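PDB 7CPX: lovastatin nonaketide synthase, polyketide synthase component from Aspergillus terreus, which builds the dihydromonacolin L nonaketide of lovastatin from nine malonyl-CoA units, working as an iterative homodimeric megasynthase together with the partner protein LovC. Local coordinates for residues L2246-L2251 with P2302-Y2307; I1747-P1752 with A2297-P2302. The protein carries 2 engineered substitutions. One frame throughout, in Å; residues are numbered along the deposited sequence.

Contact 1 (L2246-L2251 with P2302-Y2307); sequences LQDVML and PGQANY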
loop_
_atom_site.group_PDB
_atom_site.type_symbol
_atom_site.label_atom_id
_atom_site.label_comp_id
_atom_site.label_asym_id
_atom_site.label_seq_id
_atom_site.Cartn_x
_atom_site.Cartn_y
_atom_site.Cartn_z
ATOM N N LEU A 2246 42.799 -47.105 -21.085
ATOM C CA LEU A 2246 43.767 -46.468 -20.204
ATOM C C LEU A 2246 44.479 -47.506 -19.351
ATOM O O LEU A 2246 43.861 -48.457 -18.860
ATOM C CB LEU A 2246 43.087 -45.435 -19.301
ATOM C CG LEU A 2246 42.562 -44.184 -20.005
ATOM C CD1 LEU A 2246 41.799 -43.301 -19.031
ATOM C CD2 LEU A 2246 43.705 -43.411 -20.643
ATOM N N GLN A 2247 45.787 -47.311 -19.182
ATOM C CA GLN A 2247 46.617 -48.138 -18.302
ATOM C C GLN A 2247 47.603 -47.197 -17.615
ATOM O O GLN A 2247 48.682 -46.915 -18.143
ATOM C CB GLN A 2247 47.328 -49.240 -19.076
ATOM C CG GLN A 2247 46.425 -50.384 -19.493
ATOM C CD GLN A 2247 45.910 -51.178 -18.310
ATOM O OE1 GLN A 2247 46.351 -50.984 -17.177
ATOM N NE2 GLN A 2247 44.970 -52.079 -18.566
ATOM N N ASP A 2248 47.224 -46.713 -16.436
ATOM C CA ASP A 2248 48.046 -45.772 -15.677
ATOM C C ASP A 2248 49.198 -46.547 -15.053
ATOM O O ASP A 2248 49.099 -47.070 -13.942
ATOM C CB ASP A 2248 47.211 -45.060 -14.622
ATOM C CG ASP A 2248 46.035 -44.312 -15.217
ATOM O OD1 ASP A 2248 46.132 -43.887 -16.388
ATOM O OD2 ASP A 2248 45.015 -44.150 -14.516
ATOM N N VAL A 2249 50.311 -46.621 -15.781
ATOM C CA VAL A 2249 51.473 -47.380 -15.340
ATOM C C VAL A 2249 52.723 -46.742 -15.927
ATOM O O VAL A 2249 52.694 -46.154 -17.010
ATOM C CB VAL A 2249 51.367 -48.867 -15.751
ATOM C CG1 VAL A 2249 51.252 -48.985 -17.260
ATOM C CG2 VAL A 2249 52.567 -49.650 -15.243
ATOM N N MET A 2250 53.827 -46.868 -15.197
ATOM C CA MET A 2250 55.109 -46.360 -15.656
ATOM C C MET A 2250 55.723 -47.299 -16.686
ATOM O O MET A 2250 55.560 -48.519 -16.621
ATOM C CB MET A 2250 56.067 -46.190 -14.477
ATOM C CG MET A 2250 56.039 -44.812 -13.844
ATOM S SD MET A 2250 56.499 -43.504 -14.995
ATOM C CE MET A 2250 58.087 -44.089 -15.588
ATOM N N LEU A 2251 56.453 -46.710 -17.638
ATOM C CA LEU A 2251 57.060 -47.508 -18.698
ATOM C C LEU A 2251 57.976 -48.580 -18.125
ATOM O O LEU A 2251 57.959 -49.729 -18.581
ATOM C CB LEU A 2251 57.831 -46.606 -19.658
ATOM C CG LEU A 2251 56.991 -45.809 -20.656
ATOM C CD1 LEU A 2251 57.856 -44.793 -21.361
ATOM C CD2 LEU A 2251 56.335 -46.727 -21.669
ATOM N N PRO A 2302 52.733 -38.252 -16.088
ATOM C CA PRO A 2302 53.299 -39.458 -15.474
ATOM C C PRO A 2302 52.313 -40.615 -15.506
ATOM O O PRO A 2302 51.125 -40.454 -15.220
ATOM C CB PRO A 2302 53.608 -39.013 -14.041
ATOM C CG PRO A 2302 53.831 -37.551 -14.150
ATOM C CD PRO A 2302 52.887 -37.075 -15.215
ATOM N N GLY A 2303 52.823 -41.792 -15.859
ATOM C CA GLY A 2303 52.017 -42.990 -15.918
ATOM C C GLY A 2303 51.145 -43.120 -17.148
ATOM O O GLY A 2303 50.356 -44.069 -17.224
ATOM N N GLN A 2304 51.260 -42.205 -18.116
ATOM C CA GLN A 2304 50.409 -42.240 -19.298
ATOM C C GLN A 2304 51.206 -42.009 -20.577
ATOM O O GLN A 2304 50.692 -41.419 -21.533
ATOM C CB GLN A 2304 49.286 -41.206 -19.194
ATOM C CG GLN A 2304 48.235 -41.538 -18.151
ATOM C CD GLN A 2304 47.105 -40.531 -18.127
ATOM O OE1 GLN A 2304 47.194 -39.467 -18.741
ATOM N NE2 GLN A 2304 46.032 -40.860 -17.419
ATOM N N ALA A 2305 52.459 -42.466 -20.616
ATOM C CA ALA A 2305 53.221 -42.386 -21.857
ATOM C C ALA A 2305 52.577 -43.224 -22.947
ATOM O O ALA A 2305 52.632 -42.864 -24.127
ATOM C CB ALA A 2305 54.663 -42.830 -21.621
ATOM N N ASN A 2306 51.966 -44.342 -22.567
ATOM C CA ASN A 2306 51.176 -45.130 -23.504
ATOM C C ASN A 2306 50.079 -44.278 -24.135
ATOM O O ASN A 2306 49.953 -44.197 -25.367
ATOM C CB ASN A 2306 50.585 -46.317 -22.745
ATOM C CG ASN A 2306 50.145 -47.430 -23.644
ATOM O OD1 ASN A 2306 50.308 -47.369 -24.859
ATOM N ND2 ASN A 2306 49.586 -48.476 -23.046
ATOM N N TYR A 2307 49.289 -43.615 -23.289
ATOM C CA TYR A 2307 48.188 -42.785 -23.761
ATOM C C TYR A 2307 48.694 -41.630 -24.614
ATOM O O TYR A 2307 48.127 -41.330 -25.673
ATOM C CB TYR A 2307 47.412 -42.263 -22.552
ATOM C CG TYR A 2307 46.116 -41.557 -22.855
ATOM C CD1 TYR A 2307 45.367 -41.873 -23.979
ATOM C CD2 TYR A 2307 45.636 -40.572 -22.004
ATOM C CE1 TYR A 2307 44.177 -41.229 -24.243
ATOM C CE2 TYR A 2307 44.453 -39.922 -22.261
ATOM C CZ TYR A 2307 43.728 -40.252 -23.381
ATOM O OH TYR A 2307 42.550 -39.596 -23.631
#
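V2249 N donates to G2303 O at 2.9 Å. The same carbonyl oxygen takes a CA-H...O contact from D2248 CA at 3.3 Å, and G2303 CA returns one to V2249 O at 3.4 Å. The loop 2246-2251 and the turn before helix 2305-2323 are thus laid closely together, the CA atoms of V2249 and G2303 being 4.5 Å apart. G2303 sits at positive phi (78°), and Q2304 after it is the N-cap residue of the helix. A side-chain bond runs beside the backbone one: Q2304 NE2 reaches D2248 OD1 at 3.2 Å, nearly straight (164°). The carboxylate oxygen lies almost in the amide plane of Q2304, but the amide meets it from above the carboxylate plane. Beyond CG the Q2304 chain is extended (chi2 -177°), which carries its amide along D2248, the two side chains pointing the same way. N2301 ND2 holds OE1 of that amide, whose rotation is therefore fixed from both ends. Outward on one flank, L2246 CD2 stands 3.7 Å from the centroid of the Y2307 ring, a CH-pi contact over the face. On the other flank L2251 CD1 meets A2305 CB at 3.8 Å, and M2250, bent at chi2 and chi3, brings SD 4.1 Å from G2303 N. Both segments belong to the ketoreductase domain, whose parallel sheet is of Rossmann type; they join the loop after strand 2236-2241 to the start of helix 2305-2323. Y2307 also lines the NADP pocket. One backbone bond and one carboxylate-amide bond between apolar flanks probably help to hold the helix start against the loop, with L2246 packed on a ring of the cofactor pocket.

Contact 2 (I1747-P1752 with A2297-P2302); sequences IRREHP and AVMGNP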
loop_
_atom_site.group_PDB
_atom_site.type_symbol
_atom_site.label_atom_id
_atom_site.label_comp_id
_atom_site.label_asym_id
_atom_site.label_seq_id
_atom_site.Cartn_x
_atom_site.Cartn_y
_atom_site.Cartn_z
ATOM N N ILE A 1747 57.624 -39.278 -21.027
ATOM C CA ILE A 1747 58.803 -39.672 -20.260
ATOM C C ILE A 1747 59.456 -38.451 -19.631
ATOM O O ILE A 1747 59.912 -38.492 -18.482
ATOM C CB ILE A 1747 59.792 -40.435 -21.159
ATOM C CG1 ILE A 1747 59.236 -41.813 -21.503
ATOM C CG2 ILE A 1747 61.133 -40.575 -20.464
ATOM C CD1 ILE A 1747 59.856 -42.429 -22.733
ATOM N N ARG A 1748 59.516 -37.346 -20.375
ATOM C CA ARG A 1748 60.124 -36.130 -19.848
ATOM C C ARG A 1748 59.442 -35.691 -18.561
ATOM O O ARG A 1748 60.055 -35.008 -17.732
ATOM C CB ARG A 1748 60.059 -35.016 -20.893
ATOM C CG ARG A 1748 60.818 -33.759 -20.502
ATOM C CD ARG A 1748 60.947 -32.782 -21.662
ATOM N NE ARG A 1748 59.653 -32.324 -22.156
ATOM C CZ ARG A 1748 59.042 -32.796 -23.235
ATOM N NH1 ARG A 1748 59.572 -33.762 -23.969
ATOM N NH2 ARG A 1748 57.868 -32.281 -23.592
ATOM N N ARG A 1749 58.180 -36.071 -18.377
ATOM C CA ARG A 1749 57.453 -35.821 -17.140
ATOM C C ARG A 1749 57.683 -36.926 -16.118
ATOM O O ARG A 1749 57.881 -36.646 -14.932
ATOM C CB ARG A 1749 55.957 -35.700 -17.436
ATOM C CG ARG A 1749 55.615 -34.650 -18.475
ATOM C CD ARG A 1749 55.353 -33.310 -17.831
ATOM N NE ARG A 1749 54.144 -33.342 -17.016
ATOM C CZ ARG A 1749 52.916 -33.167 -17.486
ATOM N NH1 ARG A 1749 52.693 -32.917 -18.766
ATOM N NH2 ARG A 1749 51.884 -33.245 -16.650
ATOM N N GLU A 1750 57.653 -38.180 -16.569
ATOM C CA GLU A 1750 57.855 -39.309 -15.668
ATOM C C GLU A 1750 59.228 -39.247 -15.017
ATOM O O GLU A 1750 59.358 -39.370 -13.794
ATOM C CB GLU A 1750 57.696 -40.618 -16.439
ATOM C CG GLU A 1750 56.301 -40.864 -16.979
ATOM C CD GLU A 1750 56.248 -42.016 -17.962
ATOM O OE1 GLU A 1750 57.319 -42.569 -18.294
ATOM O OE2 GLU A 1750 55.135 -42.371 -18.404
ATOM N N HIS A 1751 60.264 -39.051 -15.824
ATOM C CA HIS A 1751 61.634 -39.000 -15.340
ATOM C C HIS A 1751 62.179 -37.591 -15.529
ATOM O O HIS A 1751 62.933 -37.338 -16.477
ATOM C CB HIS A 1751 62.502 -40.018 -16.077
ATOM C CG HIS A 1751 62.005 -41.426 -15.967
ATOM N ND1 HIS A 1751 62.210 -42.203 -14.848
ATOM C CD2 HIS A 1751 61.312 -42.196 -16.839
ATOM C CE1 HIS A 1751 61.664 -43.391 -15.034
ATOM N NE2 HIS A 1751 61.114 -43.413 -16.234
ATOM N N PRO A 1752 61.821 -36.647 -14.656
ATOM C CA PRO A 1752 62.316 -35.274 -14.834
ATOM C C PRO A 1752 63.829 -35.185 -14.849
ATOM O O PRO A 1752 64.385 -34.319 -15.538
ATOM C CB PRO A 1752 61.709 -34.524 -13.639
ATOM C CG PRO A 1752 61.379 -35.583 -12.641
ATOM C CD PRO A 1752 61.008 -36.791 -13.437
ATOM N N ALA A 2297 48.962 -35.535 -24.553
ATOM C CA ALA A 2297 49.660 -35.679 -25.823
ATOM C C ALA A 2297 50.507 -34.454 -26.131
ATOM O O ALA A 2297 51.503 -34.554 -26.856
ATOM C CB ALA A 2297 48.656 -35.918 -26.949
ATOM N N VAL A 2298 50.127 -33.296 -25.597
ATOM C CA VAL A 2298 50.857 -32.063 -25.866
ATOM C C VAL A 2298 51.911 -31.782 -24.801
ATOM O O VAL A 2298 52.890 -31.079 -25.073
ATOM C CB VAL A 2298 49.877 -30.886 -25.980
ATOM C CG1 VAL A 2298 50.625 -29.585 -26.231
ATOM C CG2 VAL A 2298 48.867 -31.148 -27.079
ATOM N N MET A 2299 51.735 -32.314 -23.592
ATOM C CA MET A 2299 52.654 -32.056 -22.495
ATOM C C MET A 2299 53.133 -33.314 -21.790
ATOM O O MET A 2299 54.092 -33.233 -21.015
ATOM C CB MET A 2299 51.996 -31.139 -21.454
ATOM C CG MET A 2299 51.356 -29.899 -22.045
ATOM S SD MET A 2299 50.694 -28.792 -20.786
ATOM C CE MET A 2299 49.593 -29.887 -19.893
ATOM N N GLY A 2300 52.508 -34.462 -22.026
ATOM C CA GLY A 2300 52.831 -35.667 -21.299
ATOM C C GLY A 2300 52.140 -35.713 -19.950
ATOM O O GLY A 2300 51.504 -34.761 -19.498
ATOM N N ASN A 2301 52.271 -36.860 -19.296
ATOM C CA ASN A 2301 51.695 -37.049 -17.973
ATOM C C ASN A 2301 52.292 -38.302 -17.346
ATOM O O ASN A 2301 52.363 -39.345 -18.008
ATOM C CB ASN A 2301 50.173 -37.162 -18.057
ATOM C CG ASN A 2301 49.508 -37.117 -16.698
ATOM O OD1 ASN A 2301 49.948 -36.399 -15.802
ATOM N ND2 ASN A 2301 48.441 -37.889 -16.537
ATOM N N PRO A 2302 52.733 -38.252 -16.088
ATOM C CA PRO A 2302 53.299 -39.458 -15.474
ATOM C C PRO A 2302 52.313 -40.615 -15.506
ATOM O O PRO A 2302 51.125 -40.454 -15.220
ATOM C CB PRO A 2302 53.608 -39.013 -14.041
ATOM C CG PRO A 2302 53.831 -37.551 -14.150
ATOM C CD PRO A 2302 52.887 -37.075 -15.215
#
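The end of helix 1735-1750 meets the turn that closes the short helix 2296-2299 of the ketoreductase domain, a buried junction between parts of the chain more than 500 residues apart. R1749 carries it. Its side chain folds at chi2 and chi3 (-91° and -67°), laying the aliphatic part along the M2299-G2300 peptide. The guanidinium lies against the peptides of the turn, its exact place doubtful because NH1 is modelled too close to G2300 O; the weak bond from NH1 to M2299 O shares that doubt. NE is held by T2417 OG1, a second anchor that comes from farther along the chain. G2300 leaves the helix at positive phi (82°), and its backbone lies close against the R1749 chain. N2301 directs its ND2 to Q2304 OE1, while its OD1 is 3.8 Å from R1749 NH2. Next along the helix, E1750 extends beside P2302 and sends OE2 to a weak bond with A2305 N. P2302 packs against both side chains: its CD lies 4.0 Å from R1749 CB. Its CA is 3.6 Å from E1750 CG.

Overall arrangement
From the N terminus the chain first reaches helix 1735-1750, whose end is met by the turn 2300-2302, more than 500 residues later. It then passes through the ketoreductase strand 2236-2241 and lays down loop 2246-2251. After helix 2256-2276 and strand 2288-2294 come the end of helix 2296-2299 and the turn after it, which close the long loop of contact 2; helix 2305-2323 begins directly afterwards and closes the 51-residue loop of contact 1. The two loops cross, since their segments alternate, and P2302 belongs to both. The contact centres lie about 10 Å apart, and they touch directly where L2251 packs on I1747 and M2250 on H1751. Helix 1735-1750 is thereby tied to both ketoreductase loops.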